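Ferritin like protein (Caulobacter vibrioides, PDB 3HL1) is of unknown function but belongs to the ferritin-like family of mostly helical proteins and probably binds metal. Local coordinates at residues W24-I36 against S104-M118. Residues are numbered along the deposited sequence; the frame is centred on the assembly and turned at random.
Sequences WTIPYYLTVLYSI and SAELGPLDLTRVNTM
Tyr28 reaches from helix 8-35 to lie between the 104-111 loop and the first turns of helix 112-121. Its CG stands anti to the backbone N (chi1 -158°), which swings the ring off the helix flank and in among these residues. From CB outward, ring atom CD2 touches the Leu107 methyl CD2 at 3.9 Å, the two side chains running past each other in opposite directions. At the opposite edge, CE1 lies near Met118 CG. CE2 is 3.5 Å from Ser104 O, at the ring edge, and as far from Glu106 O, which approaches obliquely. At the tip, OH donates to Ser104 O at 2.7 Å, almost in line with the carbonyl bond (167°), while Arg114 CD and Thr117 CB pack against Tyr28 OH. A water lies over one ring face and donates to Tyr28 O while accepting from Gly108 N, a bridge between helix backbone and loop.

One turn on, Val32 is clasped by Leu110, whose CD1 meets CG1 at 3.6 Å, and by Arg114 CG, 3.5 Å from CG2. The selenomethionine Met118 bends at chi3 to lay CE over a face of the Tyr29 ring, 4.0 Å from its centroid; the Tyr29 hydroxyl bonds to Glu122. Near the helix end, Ser35 OG donates to Val32 O and accepts from Leu110 N at 2.9 Å.

From the first turn of helix 112-121, Arg114 grips the N-cap residue Asp111 side-on through NE and NH2, and NH1 reaches Glu106 O. Arg114 N caps onto Asp111 OD1 too; OD1's two donors probably favour the carboxylate. Helix 24-35 thus packs on loop and helix start, the helices running at 141°; Ser104 O, Leu110 N and Gly108 N find partners, whereas Ala105 O is buried without one.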
loop_
_atom_site.group_PDB
_atom_site.type_symbol
_atom_site.label_atom_id
_atom_site.label_comp_id
_atom_site.label_asym_id
_atom_site.label_seq_id
_atom_site.Cartn_x
_atom_site.Cartn_y
_atom_site.Cartn_z
ATOM N N TRP A 24 3.750 1.308 2.098
ATOM C CA TRP A 24 4.376 0.219 2.841
ATOM C C TRP A 24 4.096 -1.164 2.226
ATOM O O TRP A 24 4.986 -1.980 2.165
ATOM C CB TRP A 24 3.990 0.271 4.316
ATOM C CG TRP A 24 4.642 -0.718 5.165
ATOM C CD1 TRP A 24 5.712 -0.517 5.969
ATOM C CD2 TRP A 24 4.206 -2.044 5.409
ATOM N NE1 TRP A 24 6.045 -1.660 6.609
ATOM C CE2 TRP A 24 5.122 -2.616 6.313
ATOM C CE3 TRP A 24 3.155 -2.836 4.905
ATOM C CZ2 TRP A 24 5.019 -3.928 6.751
ATOM C CZ3 TRP A 24 3.050 -4.153 5.351
ATOM C CH2 TRP A 24 3.977 -4.685 6.252
ATOM N N THR A 25 2.892 -1.413 1.723
ATOM C CA THR A 25 2.545 -2.681 1.142
ATOM C C THR A 25 3.250 -2.938 -0.176
ATOM O O THR A 25 3.407 -4.071 -0.545
ATOM C CB THR A 25 1.039 -2.849 0.878
ATOM O OG1 THR A 25 0.679 -1.983 -0.198
ATOM C CG2 THR A 25 0.172 -2.558 2.132
ATOM N N ILE A 26 3.653 -1.896 -0.915
ATOM C CA ILE A 26 4.169 -2.077 -2.260
ATOM C C ILE A 26 5.519 -2.826 -2.281
ATOM O O ILE A 26 5.620 -3.875 -2.940
ATOM C CB ILE A 26 4.150 -0.726 -3.062
ATOM C CG1 ILE A 26 2.660 -0.335 -3.269
ATOM C CG2 ILE A 26 4.912 -0.861 -4.389
ATOM C CD1 ILE A 26 2.405 1.058 -3.699
ATOM N N PRO A 27 6.571 -2.296 -1.589
ATOM C CA PRO A 27 7.784 -3.107 -1.486
ATOM C C PRO A 27 7.599 -4.472 -0.843
ATOM O O PRO A 27 8.252 -5.421 -1.270
ATOM C CB PRO A 27 8.770 -2.204 -0.712
ATOM C CG PRO A 27 8.281 -0.821 -0.952
ATOM C CD PRO A 27 6.769 -0.977 -0.947
ATOM N N TYR A 28 6.679 -4.596 0.138
ATOM C CA TYR A 28 6.369 -5.872 0.743
ATOM C C TYR A 28 5.885 -6.895 -0.302
ATOM O O TYR A 28 6.438 -7.961 -0.364
ATOM C CB TYR A 28 5.343 -5.739 1.900
ATOM C CG TYR A 28 5.386 -6.894 2.875
ATOM C CD1 TYR A 28 4.647 -8.060 2.629
ATOM C CD2 TYR A 28 6.204 -6.850 4.028
ATOM C CE1 TYR A 28 4.705 -9.146 3.511
ATOM C CE2 TYR A 28 6.265 -7.937 4.918
ATOM C CZ TYR A 28 5.507 -9.062 4.645
ATOM O OH TYR A 28 5.597 -10.111 5.447
ATOM N N TYR A 29 4.840 -6.571 -1.037
ATOM C CA TYR A 29 4.259 -7.409 -2.039
ATOM C C TYR A 29 5.221 -7.636 -3.198
ATOM O O TYR A 29 5.253 -8.707 -3.758
ATOM C CB TYR A 29 2.968 -6.803 -2.591
ATOM C CG TYR A 29 1.772 -6.739 -1.657
ATOM C CD1 TYR A 29 1.883 -7.004 -0.277
ATOM C CD2 TYR A 29 0.571 -6.184 -2.115
ATOM C CE1 TYR A 29 0.790 -6.885 0.567
ATOM C CE2 TYR A 29 -0.511 -5.990 -1.248
ATOM C CZ TYR A 29 -0.412 -6.354 0.076
ATOM O OH TYR A 29 -1.502 -6.141 0.934
ATOM N N LEU A 30 5.944 -6.603 -3.613
ATOM C CA LEU A 30 6.883 -6.725 -4.722
ATOM C C LEU A 30 7.998 -7.705 -4.400
ATOM O O LEU A 30 8.421 -8.512 -5.262
ATOM C CB LEU A 30 7.502 -5.365 -5.094
ATOM C CG LEU A 30 6.641 -4.396 -5.930
ATOM C CD1 LEU A 30 7.318 -2.980 -5.996
ATOM C CD2 LEU A 30 6.290 -5.007 -7.335
ATOM N N THR A 31 8.495 -7.621 -3.171
ATOM C CA THR A 31 9.550 -8.513 -2.662
ATOM C C THR A 31 9.096 -9.972 -2.711
ATOM O O THR A 31 9.833 -10.807 -3.229
ATOM C CB THR A 31 10.032 -8.079 -1.268
ATOM O OG1 THR A 31 10.519 -6.736 -1.385
ATOM C CG2 THR A 31 11.170 -9.029 -0.772
ATOM N N VAL A 32 7.872 -10.248 -2.258
ATOM C CA VAL A 32 7.256 -11.604 -2.406
ATOM C C VAL A 32 7.097 -11.978 -3.859
ATOM O O VAL A 32 7.482 -13.069 -4.249
ATOM C CB VAL A 32 5.895 -11.694 -1.671
ATOM C CG1 VAL A 32 5.151 -13.027 -1.956
ATOM C CG2 VAL A 32 6.153 -11.424 -0.184
ATOM N N LEU A 33 6.522 -11.088 -4.657
ATOM C CA LEU A 33 6.293 -11.361 -6.077
ATOM C C LEU A 33 7.531 -11.863 -6.787
ATOM O O LEU A 33 7.547 -12.915 -7.381
ATOM C CB LEU A 33 5.808 -10.091 -6.800
ATOM C CG LEU A 33 5.443 -10.168 -8.259
ATOM C CD1 LEU A 33 4.271 -11.233 -8.481
ATOM C CD2 LEU A 33 5.154 -8.756 -8.861
ATOM N N TYR A 34 8.582 -11.077 -6.740
ATOM C CA TYR A 34 9.776 -11.390 -7.530
ATOM C C TYR A 34 10.579 -12.550 -6.979
ATOM O O TYR A 34 11.397 -13.118 -7.713
ATOM C CB TYR A 34 10.644 -10.137 -7.726
ATOM C CG TYR A 34 10.070 -9.214 -8.764
ATOM C CD1 TYR A 34 10.046 -9.578 -10.101
ATOM C CD2 TYR A 34 9.450 -8.014 -8.402
ATOM C CE1 TYR A 34 9.485 -8.758 -11.063
ATOM C CE2 TYR A 34 8.873 -7.195 -9.361
ATOM C CZ TYR A 34 8.913 -7.565 -10.688
ATOM O OH TYR A 34 8.369 -6.761 -11.641
ATOM N N SER A 35 10.274 -12.969 -5.747
ATOM C CA SER A 35 10.847 -14.215 -5.201
ATOM C C SER A 35 10.381 -15.472 -5.917
ATOM O O SER A 35 11.085 -16.467 -5.874
ATOM C CB SER A 35 10.595 -14.416 -3.708
ATOM O OG SER A 35 9.273 -14.907 -3.479
ATOM N N ILE A 36 9.225 -15.414 -6.574
ATOM C CA ILE A 36 8.635 -16.539 -7.213
ATOM C C ILE A 36 9.345 -16.737 -8.536
ATOM O O ILE A 36 9.300 -15.880 -9.397
ATOM C CB ILE A 36 7.138 -16.377 -7.460
ATOM C CG1 ILE A 36 6.451 -16.089 -6.110
ATOM C CG2 ILE A 36 6.576 -17.659 -8.092
ATOM C CD1 ILE A 36 4.967 -15.582 -6.209
ATOM N N SER A 104 5.301 -11.430 9.905
ATOM C CA SER A 104 6.431 -10.528 10.119
ATOM C C SER A 104 6.353 -9.337 9.220
ATOM O O SER A 104 5.949 -9.492 8.057
ATOM C CB SER A 104 7.729 -11.318 9.847
ATOM O OG SER A 104 8.860 -10.496 9.990
ATOM N N ALA A 105 6.784 -8.153 9.713
ATOM C CA ALA A 105 6.905 -6.982 8.877
ATOM C C ALA A 105 8.227 -6.993 8.093
ATOM O O ALA A 105 8.454 -6.129 7.255
ATOM C CB ALA A 105 6.771 -5.687 9.691
ATOM N N GLU A 106 9.087 -7.979 8.338
ATOM C CA GLU A 106 10.329 -8.097 7.612
ATOM C C GLU A 106 10.075 -8.645 6.259
ATOM O O GLU A 106 9.226 -9.513 6.069
ATOM C CB GLU A 106 11.318 -8.998 8.331
ATOM C CG GLU A 106 11.689 -8.500 9.706
ATOM C CD GLU A 106 12.704 -9.454 10.353
ATOM O OE1 GLU A 106 13.446 -10.159 9.655
ATOM O OE2 GLU A 106 12.750 -9.497 11.567
ATOM N N LEU A 107 10.849 -8.153 5.305
ATOM C CA LEU A 107 10.719 -8.569 3.925
ATOM C C LEU A 107 11.221 -10.015 3.726
ATOM O O LEU A 107 12.155 -10.408 4.395
ATOM C CB LEU A 107 11.545 -7.608 3.072
ATOM C CG LEU A 107 11.087 -6.157 3.089
ATOM C CD1 LEU A 107 12.057 -5.293 2.236
ATOM C CD2 LEU A 107 9.673 -5.962 2.576
ATOM N N GLY A 108 10.605 -10.768 2.793
ATOM C CA GLY A 108 10.980 -12.134 2.513
ATOM C C GLY A 108 10.277 -12.665 1.273
ATOM O O GLY A 108 9.597 -11.895 0.568
ATOM N N PRO A 109 10.467 -13.972 0.973
ATOM C CA PRO A 109 9.940 -14.565 -0.226
ATOM C C PRO A 109 8.496 -15.006 -0.018
ATOM O O PRO A 109 7.898 -14.711 1.032
ATOM C CB PRO A 109 10.869 -15.768 -0.451
ATOM C CG PRO A 109 11.191 -16.208 0.915
ATOM C CD PRO A 109 11.262 -14.938 1.746
ATOM N N LEU A 110 7.929 -15.655 -1.034
ATOM C CA LEU A 110 6.614 -16.276 -0.892
ATOM C C LEU A 110 6.787 -17.457 0.088
ATOM O O LEU A 110 7.120 -18.528 -0.298
ATOM C CB LEU A 110 6.106 -16.773 -2.232
ATOM C CG LEU A 110 4.701 -17.395 -2.097
ATOM C CD1 LEU A 110 3.644 -16.264 -1.889
ATOM C CD2 LEU A 110 4.403 -18.224 -3.367
ATOM N N ASP A 111 6.623 -17.212 1.372
ATOM C CA ASP A 111 6.607 -18.287 2.372
ATOM C C ASP A 111 5.420 -18.051 3.300
ATOM O O ASP A 111 4.738 -17.029 3.206
ATOM C CB ASP A 111 7.931 -18.375 3.122
ATOM C CG ASP A 111 8.302 -17.065 3.859
ATOM O OD1 ASP A 111 7.433 -16.189 4.062
ATOM O OD2 ASP A 111 9.477 -16.919 4.253
ATOM N N LEU A 112 5.158 -18.983 4.190
ATOM C CA LEU A 112 3.991 -18.847 5.077
ATOM C C LEU A 112 3.951 -17.537 5.853
ATOM O O LEU A 112 2.905 -16.884 5.952
ATOM C CB LEU A 112 3.913 -20.053 6.023
ATOM C CG LEU A 112 2.613 -20.087 6.839
ATOM C CD1 LEU A 112 1.364 -20.024 5.927
ATOM C CD2 LEU A 112 2.591 -21.312 7.745
ATOM N N THR A 113 5.093 -17.165 6.409
ATOM C CA THR A 113 5.233 -15.948 7.188
ATOM C C THR A 113 4.781 -14.703 6.384
ATOM O O THR A 113 4.048 -13.866 6.896
ATOM C CB THR A 113 6.703 -15.741 7.669
ATOM O OG1 THR A 113 7.085 -16.838 8.509
ATOM C CG2 THR A 113 6.835 -14.441 8.525
ATOM N N ARG A 114 5.224 -14.605 5.134
ATOM C CA ARG A 114 4.855 -13.486 4.249
ATOM C C ARG A 114 3.398 -13.567 3.782
ATOM O O ARG A 114 2.717 -12.569 3.770
ATOM C CB ARG A 114 5.796 -13.383 3.050
ATOM C CG ARG A 114 6.905 -12.333 3.146
ATOM C CD ARG A 114 7.620 -12.284 4.519
ATOM N NE ARG A 114 8.445 -13.448 4.797
ATOM C CZ ARG A 114 9.388 -13.459 5.727
ATOM N NH1 ARG A 114 9.687 -12.391 6.436
ATOM N NH2 ARG A 114 10.024 -14.550 5.985
ATOM N N VAL A 115 2.923 -14.741 3.391
ATOM C CA VAL A 115 1.528 -14.870 2.965
ATOM C C VAL A 115 0.586 -14.606 4.127
ATOM O O VAL A 115 -0.388 -13.877 3.977
ATOM C CB VAL A 115 1.272 -16.231 2.307
ATOM C CG1 VAL A 115 -0.246 -16.426 2.112
ATOM C CG2 VAL A 115 2.039 -16.207 0.957
ATOM N N ASN A 116 0.917 -15.100 5.325
ATOM C CA ASN A 116 0.120 -14.745 6.509
ATOM C C ASN A 116 0.004 -13.225 6.755
ATOM O O ASN A 116 -1.118 -12.711 7.038
ATOM C CB ASN A 116 0.669 -15.405 7.797
ATOM C CG ASN A 116 0.273 -16.856 7.928
ATOM O OD1 ASN A 116 -0.726 -17.310 7.343
ATOM N ND2 ASN A 116 1.072 -17.611 8.684
ATOM N N THR A 117 1.143 -12.539 6.683
ATOM C CA THR A 117 1.223 -11.074 6.803
ATOM C C THR A 117 0.357 -10.360 5.755
ATOM O O THR A 117 -0.318 -9.405 6.076
ATOM C CB THR A 117 2.669 -10.611 6.719
ATOM O OG1 THR A 117 3.458 -11.382 7.632
ATOM C CG2 THR A 117 2.785 -9.087 7.046
HETATM N N MSE A 118 0.405 -10.831 4.498
HETATM C CA MSE A 118 -0.442 -10.299 3.412
HETATM C C MSE A 118 -1.943 -10.450 3.695
HETATM O O MSE A 118 -2.712 -9.498 3.485
HETATM C CB MSE A 118 -0.024 -10.920 2.083
HETATM C CG MSE A 118 1.358 -10.470 1.736
HETATM SE SE MSE A 118 2.049 -11.372 0.179
HETATM C CE MSE A 118 1.175 -10.538 -1.013
HETATM O O HOH W 1 8.126 -9.190 1.752
#